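Side-chain contacts in Hit-like protein involved in cell-cycle regulation (PDB 3LB5), which probably binds nucleotides as a dimeric histidine triad protein of the HINT type and may take part in cell-cycle regulation: residues Phe32-Leu35 with Ile36-Glu39; Lys71-Asn75 with Leu76-Asp80; Thr81-Leu84 with Phe85-Lys89; Ala90-Lys93 with Ile94-Val98. All coordinates share one frame; numbering follows the deposited sequence.

Contact 1. Residues Phe32-Leu35 with Ile36-Glu39; sequences FAKL and IRNE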
loop_
_atom_site.group_PDB
_atom_site.type_symbol
_atom_site.label_atom_id
_atom_site.label_comp_id
_atom_site.label_asym_id
_atom_site.label_seq_id
_atom_site.Cartn_x
_atom_site.Cartn_y
_atom_site.Cartn_z
ATOM N N PHE B 32 -16.562 8.135 3.236
ATOM C CA PHE B 32 -16.529 6.690 3.004
ATOM C C PHE B 32 -17.425 5.898 3.965
ATOM O O PHE B 32 -18.026 4.923 3.544
ATOM C CB PHE B 32 -15.102 6.114 3.027
ATOM C CG PHE B 32 -14.211 6.609 1.892
ATOM C CD1 PHE B 32 -14.736 7.327 0.799
ATOM C CD2 PHE B 32 -12.849 6.345 1.914
ATOM C CE1 PHE B 32 -13.902 7.808 -0.220
ATOM C CE2 PHE B 32 -12.014 6.813 0.878
ATOM C CZ PHE B 32 -12.550 7.546 -0.180
ATOM N N ALA B 33 -17.492 6.276 5.238
ATOM C CA ALA B 33 -18.494 5.679 6.144
ATOM C C ALA B 33 -19.928 5.905 5.610
ATOM O O ALA B 33 -20.795 5.028 5.704
ATOM C CB ALA B 33 -18.374 6.289 7.519
ATOM N N LYS B 34 -20.161 7.096 5.070
ATOM C CA LYS B 34 -21.470 7.435 4.466
ATOM C C LYS B 34 -21.749 6.572 3.230
ATOM O O LYS B 34 -22.857 6.107 3.062
ATOM C CB LYS B 34 -21.561 8.931 4.130
ATOM C CG LYS B 34 -21.668 9.823 5.339
ATOM C CD LYS B 34 -22.020 11.275 4.923
ATOM C CE LYS B 34 -23.064 11.889 5.821
ATOM N NZ LYS B 34 -24.408 11.234 5.678
ATOM N N LEU B 35 -20.736 6.343 2.387
ATOM C CA LEU B 35 -20.835 5.427 1.228
ATOM C C LEU B 35 -21.228 4.007 1.684
ATOM O O LEU B 35 -22.162 3.401 1.146
ATOM C CB LEU B 35 -19.469 5.388 0.495
ATOM C CG LEU B 35 -19.229 4.565 -0.789
ATOM C CD1 LEU B 35 -17.991 5.107 -1.539
ATOM C CD2 LEU B 35 -19.058 3.071 -0.500
ATOM N N ILE B 36 -20.508 3.496 2.683
ATOM C CA ILE B 36 -20.767 2.151 3.235
ATOM C C ILE B 36 -22.212 2.013 3.702
ATOM O O ILE B 36 -22.840 0.993 3.436
ATOM C CB ILE B 36 -19.800 1.816 4.380
ATOM C CG1 ILE B 36 -18.366 1.718 3.821
ATOM C CG2 ILE B 36 -20.251 0.519 5.158
ATOM C CD1 ILE B 36 -17.263 1.899 4.884
ATOM N N ARG B 37 -22.731 3.026 4.396
ATOM C CA ARG B 37 -24.131 3.035 4.849
ATOM C C ARG B 37 -25.159 3.411 3.783
ATOM O O ARG B 37 -26.346 3.572 4.101
ATOM C CB ARG B 37 -24.312 3.965 6.052
ATOM C CG ARG B 37 -23.566 3.556 7.323
ATOM C CD ARG B 37 -24.051 4.368 8.526
ATOM N NE ARG B 37 -23.908 5.801 8.267
ATOM C CZ ARG B 37 -22.830 6.520 8.559
ATOM N NH1 ARG B 37 -21.783 5.944 9.165
ATOM N NH2 ARG B 37 -22.805 7.817 8.235
ATOM N N ASN B 38 -24.724 3.572 2.532
ATOM C CA ASN B 38 -25.643 3.839 1.425
ATOM C C ASN B 38 -26.293 5.216 1.490
ATOM O O ASN B 38 -27.445 5.411 1.043
ATOM C CB ASN B 38 -26.695 2.719 1.352
ATOM C CG ASN B 38 -26.062 1.377 1.074
ATOM O OD1 ASN B 38 -25.431 1.199 0.031
ATOM N ND2 ASN B 38 -26.204 0.428 2.006
ATOM N N GLU B 39 -25.565 6.171 2.061
ATOM C CA GLU B 39 -26.099 7.522 2.207
ATOM C C GLU B 39 -25.643 8.431 1.076
ATOM O O GLU B 39 -26.222 9.497 0.869
ATOM C CB GLU B 39 -25.723 8.122 3.566
ATOM C CG GLU B 39 -26.313 7.358 4.735
ATOM C CD GLU B 39 -25.634 7.701 6.045
ATOM O OE1 GLU B 39 -26.038 7.151 7.083
ATOM O OE2 GLU B 39 -24.719 8.553 6.042
#
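Lys34 and Arg37 both reach Glu39 on the solvent side of this helix end. Arg37 grips the carboxylate side-on. Arg37 NE meets Glu39 OE1 at 2.8 Å, nearly straight and in the guanidinium plane. Arg37 NH2 gives a second bond to Glu39 OE2 at 3.0 Å. Lys34 NZ meets Glu39 OE2 at 2.7 Å from the other face of the carboxylate. One oxygen is thus held by two cations, whose charges it probably screens: Lys34 NZ and Arg37 NH2 are 4.6 Å apart. Arg37 CG lies beside the backbone N (chi1 -64°), and the chain bends at chi3. This folds the guanidinium back over the last turn. Ala33 O sits under one face of the Arg37 guanidinium, 3.7 Å from the plane and toward the rim. Arg37 NH1 also bonds to Asn28 O.

A Schellman motif ends helix 31-36 here. Asn38 has positive phi (69°) and is the C-prime residue. Glu39 N bonds to Lys34 O at 2.9 Å, and Asn38 N bonds to Leu35 O. The second donor stands well above the carbonyl plane.

The other side of the turn is packed tightly. Ile36 N closes a regular helical bond to Phe32 O, and Ile36 CG1 comes within 3.2 Å of Phe32 O. Leu35 packs on Ile52 and Phe54 of strand 51-55, and Ile36 reaches Ile68 of strand 65-69. The Phe32 ring turns away from the helix end and meets His125 and Phe54 edge-to-face. The Phe32 side chain comes to about 4 Å from a bound unidentified ligand.

Contact 2. Residues Lys71-Asn75 with Leu76-Asp80; sequences KGSRN and LLDAD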
loop_
_atom_site.group_PDB
_atom_site.type_symbol
_atom_site.label_atom_id
_atom_site.label_comp_id
_atom_site.label_asym_id
_atom_site.label_seq_id
_atom_site.Cartn_x
_atom_site.Cartn_y
_atom_site.Cartn_z
ATOM N N LYS B 71 -15.683 -2.438 7.596
ATOM C CA LYS B 71 -15.483 -2.157 9.009
ATOM C C LYS B 71 -14.618 -0.913 9.179
ATOM O O LYS B 71 -13.525 -0.843 8.627
ATOM C CB LYS B 71 -14.912 -3.357 9.765
ATOM C CG LYS B 71 -14.730 -3.112 11.290
ATOM C CD LYS B 71 -14.188 -4.365 11.996
ATOM C CE LYS B 71 -14.311 -4.244 13.503
ATOM N NZ LYS B 71 -13.391 -3.178 14.044
ATOM N N GLY B 72 -15.126 0.049 9.955
ATOM C CA GLY B 72 -14.496 1.355 10.117
ATOM C C GLY B 72 -13.177 1.379 10.890
ATOM O O GLY B 72 -13.052 0.778 11.952
ATOM N N SER B 73 -12.175 2.045 10.324
ATOM C CA SER B 73 -11.016 2.513 11.088
ATOM C C SER B 73 -10.540 3.766 10.379
ATOM O O SER B 73 -10.822 3.945 9.192
ATOM C CB SER B 73 -9.893 1.456 11.192
ATOM O OG SER B 73 -9.311 1.153 9.941
ATOM N N ARG B 74 -9.853 4.648 11.095
ATOM C CA ARG B 74 -9.354 5.886 10.477
ATOM C C ARG B 74 -8.346 5.595 9.364
ATOM O O ARG B 74 -8.311 6.297 8.351
ATOM C CB ARG B 74 -8.685 6.778 11.529
ATOM C CG ARG B 74 -9.688 7.342 12.567
ATOM C CD ARG B 74 -9.048 8.261 13.563
ATOM N NE ARG B 74 -8.516 9.485 12.981
ATOM C CZ ARG B 74 -7.237 9.709 12.679
ATOM N NH1 ARG B 74 -6.302 8.772 12.879
ATOM N NH2 ARG B 74 -6.886 10.897 12.174
ATOM N N ASN B 75 -7.500 4.592 9.590
ATOM C CA ASN B 75 -6.430 4.266 8.636
ATOM C C ASN B 75 -5.832 2.902 8.961
ATOM O O ASN B 75 -6.504 2.077 9.587
ATOM C CB ASN B 75 -5.384 5.407 8.541
ATOM C CG ASN B 75 -4.726 5.737 9.868
ATOM O OD1 ASN B 75 -4.462 4.868 10.687
ATOM N ND2 ASN B 75 -4.401 7.005 10.055
ATOM N N LEU B 76 -4.595 2.637 8.530
ATOM C CA LEU B 76 -3.987 1.313 8.740
ATOM C C LEU B 76 -3.615 1.047 10.195
ATOM O O LEU B 76 -3.668 -0.098 10.675
ATOM C CB LEU B 76 -2.716 1.169 7.870
ATOM C CG LEU B 76 -2.113 -0.243 7.797
ATOM C CD1 LEU B 76 -2.951 -1.068 6.886
ATOM C CD2 LEU B 76 -0.700 -0.199 7.283
ATOM N N LEU B 77 -3.201 2.110 10.871
ATOM C CA LEU B 77 -2.664 2.066 12.237
ATOM C C LEU B 77 -3.690 1.600 13.278
ATOM O O LEU B 77 -3.333 0.882 14.212
ATOM C CB LEU B 77 -2.125 3.447 12.626
ATOM C CG LEU B 77 -1.135 4.124 11.657
ATOM C CD1 LEU B 77 -1.019 5.609 11.982
ATOM C CD2 LEU B 77 0.222 3.465 11.745
ATOM N N ASP B 78 -4.953 1.995 13.107
ATOM C CA ASP B 78 -6.010 1.622 14.071
ATOM C C ASP B 78 -6.938 0.501 13.584
ATOM O O ASP B 78 -7.881 0.141 14.282
ATOM C CB ASP B 78 -6.839 2.853 14.488
ATOM C CG ASP B 78 -7.605 3.478 13.323
ATOM O OD1 ASP B 78 -7.144 3.376 12.177
ATOM O OD2 ASP B 78 -8.661 4.101 13.552
ATOM N N ALA B 79 -6.682 -0.039 12.388
ATOM C CA ALA B 79 -7.496 -1.146 11.866
ATOM C C ALA B 79 -7.252 -2.410 12.681
ATOM O O ALA B 79 -6.145 -2.611 13.187
ATOM C CB ALA B 79 -7.152 -1.399 10.408
ATOM N N ASP B 80 -8.281 -3.247 12.807
ATOM C CA ASP B 80 -8.120 -4.621 13.307
ATOM C C ASP B 80 -7.201 -5.337 12.334
ATOM O O ASP B 80 -7.381 -5.199 11.120
ATOM C CB ASP B 80 -9.460 -5.378 13.252
ATOM C CG ASP B 80 -10.480 -4.863 14.217
ATOM O OD1 ASP B 80 -10.130 -4.120 15.161
ATOM O OD2 ASP B 80 -11.656 -5.248 14.051
#
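The backbone doubles back between Ser73 and Ala79, whose CA atoms come within 5.1 Å, in a loop without regular helix or strand. Asp78 holds the bend together. Its carboxylate takes two successive backbone N-H groups: Arg74 N meets Asp78 OD2 at 2.8 Å, and Asn75 N meets Asp78 OD1 at 2.9 Å. Each oxygen uses its syn lone pair, which should limit the rotation of the carboxylate. Asp78 CG stands between its own backbone N and carbonyl carbon (chi1 64°), which turns the group back to the earlier residues.

Asn75 has the same first torsion. Asn75 OD1 accepts Leu77 N at 3.0 Å in a bent bond (136° at the hydrogen). The Leu77 side chain passes obliquely, with Leu77 CB 3.4 Å from Asn75 OD1. The amide's other end, ND2, bonds to Glu114, which also forms a salt bridge with Arg74. Ser73 OG gives a bond to Asn75 O and touches Ala79 CB, with Ser73 OG 3.4 Å from Ala79 CB. Farther along, Lys71 and Asp80 cross at about a right angle in a salt bridge. Its detail is doubtful, because the two are modelled too close.

The loop links strand 65-69 to helix 81-101. The second subunit also reaches it. Leu76 and Ala79 pack on Leu84 of helix 81-101, while Leu77 touches Asn113 of strand 106-113.

Contact 3. Residues Thr81-Leu84 with Phe85-Lys89; sequences TETL and FPVIK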
loop_
_atom_site.group_PDB
_atom_site.type_symbol
_atom_site.label_atom_id
_atom_site.label_comp_id
_atom_site.label_asym_id
_atom_site.label_seq_id
_atom_site.Cartn_x
_atom_site.Cartn_y
_atom_site.Cartn_z
ATOM N N THR B 81 -6.248 -6.123 12.835
ATOM C CA THR B 81 -5.391 -6.906 11.934
ATOM C C THR B 81 -6.216 -7.877 11.058
ATOM O O THR B 81 -5.918 -8.048 9.869
ATOM C CB THR B 81 -4.286 -7.662 12.711
ATOM O OG1 THR B 81 -3.634 -6.752 13.607
ATOM C CG2 THR B 81 -3.237 -8.281 11.743
ATOM N N GLU B 82 -7.265 -8.485 11.614
ATOM C CA GLU B 82 -8.102 -9.418 10.824
ATOM C C GLU B 82 -8.751 -8.750 9.608
ATOM O O GLU B 82 -8.958 -9.387 8.563
ATOM C CB GLU B 82 -9.185 -10.086 11.676
ATOM C CG GLU B 82 -8.659 -11.161 12.639
ATOM C CD GLU B 82 -8.191 -12.440 11.943
ATOM O OE1 GLU B 82 -8.892 -12.943 11.035
ATOM O OE2 GLU B 82 -7.124 -12.961 12.324
ATOM N N THR B 83 -9.065 -7.468 9.743
ATOM C CA THR B 83 -9.681 -6.707 8.652
ATOM C C THR B 83 -8.751 -6.594 7.451
ATOM O O THR B 83 -9.180 -6.662 6.298
ATOM C CB THR B 83 -10.096 -5.300 9.141
ATOM O OG1 THR B 83 -11.125 -5.443 10.114
ATOM C CG2 THR B 83 -10.603 -4.407 7.995
ATOM N N LEU B 84 -7.466 -6.466 7.742
ATOM C CA LEU B 84 -6.457 -6.316 6.686
ATOM C C LEU B 84 -6.375 -7.489 5.694
ATOM O O LEU B 84 -5.943 -7.299 4.571
ATOM C CB LEU B 84 -5.091 -5.992 7.306
ATOM C CG LEU B 84 -5.098 -4.716 8.163
ATOM C CD1 LEU B 84 -3.690 -4.464 8.725
ATOM C CD2 LEU B 84 -5.614 -3.455 7.429
ATOM N N PHE B 85 -6.786 -8.687 6.106
ATOM C CA PHE B 85 -6.676 -9.848 5.238
ATOM C C PHE B 85 -7.612 -9.757 4.036
ATOM O O PHE B 85 -7.138 -9.749 2.896
ATOM C CB PHE B 85 -6.810 -11.161 6.046
ATOM C CG PHE B 85 -5.835 -11.255 7.191
ATOM C CD1 PHE B 85 -4.573 -10.656 7.106
ATOM C CD2 PHE B 85 -6.180 -11.926 8.367
ATOM C CE1 PHE B 85 -3.677 -10.720 8.166
ATOM C CE2 PHE B 85 -5.282 -12.000 9.434
ATOM C CZ PHE B 85 -4.031 -11.402 9.330
ATOM N N PRO B 86 -8.936 -9.632 4.269
ATOM C CA PRO B 86 -9.798 -9.437 3.103
ATOM C C PRO B 86 -9.503 -8.155 2.335
ATOM O O PRO B 86 -9.742 -8.109 1.134
ATOM C CB PRO B 86 -11.216 -9.412 3.699
ATOM C CG PRO B 86 -11.033 -9.093 5.110
ATOM C CD PRO B 86 -9.742 -9.789 5.495
ATOM N N VAL B 87 -8.990 -7.125 3.005
ATOM C CA VAL B 87 -8.623 -5.878 2.293
ATOM C C VAL B 87 -7.492 -6.134 1.298
ATOM O O VAL B 87 -7.611 -5.801 0.126
ATOM C CB VAL B 87 -8.294 -4.709 3.255
ATOM C CG1 VAL B 87 -7.627 -3.506 2.511
ATOM C CG2 VAL B 87 -9.614 -4.227 3.966
ATOM N N ILE B 88 -6.413 -6.756 1.762
ATOM C CA ILE B 88 -5.249 -6.943 0.904
ATOM C C ILE B 88 -5.549 -7.935 -0.224
ATOM O O ILE B 88 -5.059 -7.765 -1.344
ATOM C CB ILE B 88 -3.976 -7.335 1.712
ATOM C CG1 ILE B 88 -2.718 -7.026 0.884
ATOM C CG2 ILE B 88 -3.986 -8.816 2.128
ATOM C CD1 ILE B 88 -2.566 -5.567 0.504
ATOM N N LYS B 89 -6.351 -8.961 0.058
ATOM C CA LYS B 89 -6.804 -9.879 -0.987
ATOM C C LYS B 89 -7.517 -9.130 -2.115
ATOM O O LYS B 89 -7.274 -9.384 -3.306
ATOM C CB LYS B 89 -7.692 -10.975 -0.396
ATOM C CG LYS B 89 -8.545 -11.734 -1.413
ATOM C CD LYS B 89 -9.014 -13.096 -0.883
ATOM C CE LYS B 89 -10.082 -12.935 0.192
ATOM N NZ LYS B 89 -10.631 -14.277 0.600
#
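The Phe85 ring lies back toward Thr81 and Glu82, near the N-terminal end of helix 81-101. This is the long helix of the HIT fold, and here it faces the second subunit. Thr81 O sits over the centre of one face of the Phe85 ring, 3.8 Å above the plane. Thr81 CG2 touches the far end of the ring, 4.0 Å from Phe85 CZ. Glu82 comes from another direction. Its carboxylate stands at the ring edge, where Glu82 OE2 is 3.6 Å from Phe85 CE2, and the two planes are 89° apart. The negative oxygen thus faces the ring's C-H rim, a contact that is probably weakly favourable. A bend at chi2 (-71°) curls the Glu82 chain round to this place.

Around this lies the backbone that sets the ring. Phe85 N gives a weak bond to Glu82 O. Pro86 has no N-H to give to the turn before, and the helix is kinked there. Pro86 CD packs 3.2 Å from Glu82 O. The next bond, Val87 N to Thr83 O, is also weak. Regular helical bonding returns with Ile88 N to Leu84 O at 2.9 Å.

Farther out, the second subunit completes the setting. Its own Phe85 meets this ring with the planes at about 50°, and its Gln92 bonds to Thr81 OG1. Leu84 packs on Leu124 and Leu76. On the strand side Thr83 and Val87 both touch Pro69, and Thr83 CG2 lies 4.2 Å from Val87 CG2.

Contact 4. Residues Ala90-Lys93 with Ile94-Val98; sequences AVQK and IAKAV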
loop_
_atom_site.group_PDB
_atom_site.type_symbol
_atom_site.label_atom_id
_atom_site.label_comp_id
_atom_site.label_asym_id
_atom_site.label_seq_id
_atom_site.Cartn_x
_atom_site.Cartn_y
_atom_site.Cartn_z
ATOM N N ALA B 90 -8.403 -8.211 -1.733
ATOM C CA ALA B 90 -9.171 -7.438 -2.695
ATOM C C ALA B 90 -8.262 -6.417 -3.406
ATOM O O ALA B 90 -8.411 -6.167 -4.601
ATOM C CB ALA B 90 -10.336 -6.749 -1.974
ATOM N N VAL B 91 -7.311 -5.833 -2.678
ATOM C CA VAL B 91 -6.294 -4.964 -3.315
ATOM C C VAL B 91 -5.524 -5.737 -4.426
ATOM O O VAL B 91 -5.256 -5.184 -5.493
ATOM C CB VAL B 91 -5.297 -4.412 -2.277
ATOM C CG1 VAL B 91 -4.099 -3.688 -2.933
ATOM C CG2 VAL B 91 -6.004 -3.469 -1.291
ATOM N N GLN B 92 -5.156 -6.986 -4.164
ATOM C CA GLN B 92 -4.468 -7.785 -5.180
ATOM C C GLN B 92 -5.400 -8.088 -6.349
ATOM O O GLN B 92 -5.021 -7.959 -7.514
ATOM C CB GLN B 92 -3.908 -9.080 -4.598
ATOM C CG GLN B 92 -3.364 -10.005 -5.676
ATOM C CD GLN B 92 -2.975 -11.357 -5.150
ATOM O OE1 GLN B 92 -3.779 -12.061 -4.511
ATOM N NE2 GLN B 92 -1.734 -11.749 -5.423
ATOM N N LYS B 93 -6.629 -8.481 -6.032
ATOM C CA LYS B 93 -7.621 -8.807 -7.060
ATOM C C LYS B 93 -7.888 -7.594 -7.953
ATOM O O LYS B 93 -7.961 -7.727 -9.167
ATOM C CB LYS B 93 -8.912 -9.299 -6.410
ATOM C CG LYS B 93 -9.903 -9.977 -7.356
ATOM C CD LYS B 93 -11.204 -10.292 -6.580
ATOM C CE LYS B 93 -12.214 -11.043 -7.435
ATOM N NZ LYS B 93 -11.741 -12.379 -7.910
ATOM N N ILE B 94 -8.031 -6.419 -7.340
ATOM C CA ILE B 94 -8.263 -5.171 -8.085
ATOM C C ILE B 94 -7.040 -4.718 -8.884
ATOM O O ILE B 94 -7.198 -4.213 -9.988
ATOM C CB ILE B 94 -8.794 -4.016 -7.159
ATOM C CG1 ILE B 94 -10.210 -4.325 -6.663
ATOM C CG2 ILE B 94 -8.750 -2.636 -7.830
ATOM C CD1 ILE B 94 -11.265 -4.598 -7.709
ATOM N N ALA B 95 -5.836 -4.881 -8.325
ATOM C CA ALA B 95 -4.599 -4.494 -9.010
ATOM C C ALA B 95 -4.522 -5.236 -10.351
ATOM O O ALA B 95 -4.273 -4.643 -11.383
ATOM C CB ALA B 95 -3.382 -4.831 -8.152
ATOM N N LYS B 96 -4.780 -6.535 -10.304
ATOM C CA LYS B 96 -4.804 -7.384 -11.489
ATOM C C LYS B 96 -5.910 -7.042 -12.494
ATOM O O LYS B 96 -5.660 -7.021 -13.700
ATOM C CB LYS B 96 -4.894 -8.861 -11.080
ATOM C CG LYS B 96 -3.604 -9.371 -10.429
ATOM C CD LYS B 96 -3.731 -10.797 -9.924
ATOM C CE LYS B 96 -3.516 -11.831 -11.032
ATOM N NZ LYS B 96 -2.183 -11.702 -11.750
ATOM N N ALA B 97 -7.127 -6.794 -12.011
ATOM C CA ALA B 97 -8.239 -6.442 -12.904
ATOM C C ALA B 97 -8.022 -5.086 -13.579
ATOM O O ALA B 97 -8.297 -4.941 -14.761
ATOM C CB ALA B 97 -9.545 -6.454 -12.166
ATOM N N VAL B 98 -7.557 -4.099 -12.810
ATOM C CA VAL B 98 -7.274 -2.758 -13.335
ATOM C C VAL B 98 -6.171 -2.796 -14.410
ATOM O O VAL B 98 -6.294 -2.150 -15.452
ATOM C CB VAL B 98 -6.945 -1.729 -12.166
ATOM C CG1 VAL B 98 -6.459 -0.359 -12.720
ATOM C CG2 VAL B 98 -8.159 -1.522 -11.290
#
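The middle of helix 81-101 carries this contact, and Ala90 with Ile94 begins a run of regular backbone bonds. Ile94 N bonds to Ala90 O at 2.8 Å, and Ala95 N to Val91 O at 2.9 Å. Lys96 N to Gln92 O and Ala97 N to Lys93 O follow, both at 3.1 Å. Four consecutive i to i+4 bonds keep the turns even.

Side chains lie against the carbonyls of the turn before. Ile94 CG1 stands beside its own backbone N (chi1 -68°), which brings Ile94 CG1 within 3.3 Å of Ala90 O. Ala95 CB is equally near Val91 O. Ala97 CB rests near Lys93 O in a similar way. Lys96 has a similar first torsion to Ile94, and Lys96 CG passes Gln92 O at 3.5 Å. The aliphatic part of Lys96 then runs near that of Gln92, with Lys96 CD 4.3 Å from Gln92 CG. Beyond CD the Lys96 chain bends at chi3 and chi4.

In the fold this helix lies between the antiparallel sheet and the second subunit, and Val91 and Ile94 both pack on Val67 of strand 65-69. Gln92 and Lys96 point their polar ends across the dimer interface: Gln92 NE2 bonds to Leu76 O and Ala79 O of the second subunit, and Lys96 NZ bonds to Leu77 O of the second subunit. Two carbonyls at Gln92 NE2 settle the likely orientation of the amide.

In the fold
The four contacts follow one another along the chain. Contact 1 ends the short helix 31-36, ahead of the first strand of the five-stranded antiparallel sheet. Contact 2 is the loop from strand 65-69 into helix 81-101, and contacts 3 and 4 are successive parts of that helix, their centres about 14 Å apart. Contacts 2 and 3 touch through Leu76 and Leu84, with centres about 11 Å apart. Contact 1 touches none of the others, though its nearest atoms are about 5 Å from contact 2. Contacts 2, 3 and 4 all meet the second subunit, whereas contact 1 does not. The loop and the long helix thus contribute to the dimer interface, while contact 1 lies near the bound ligand.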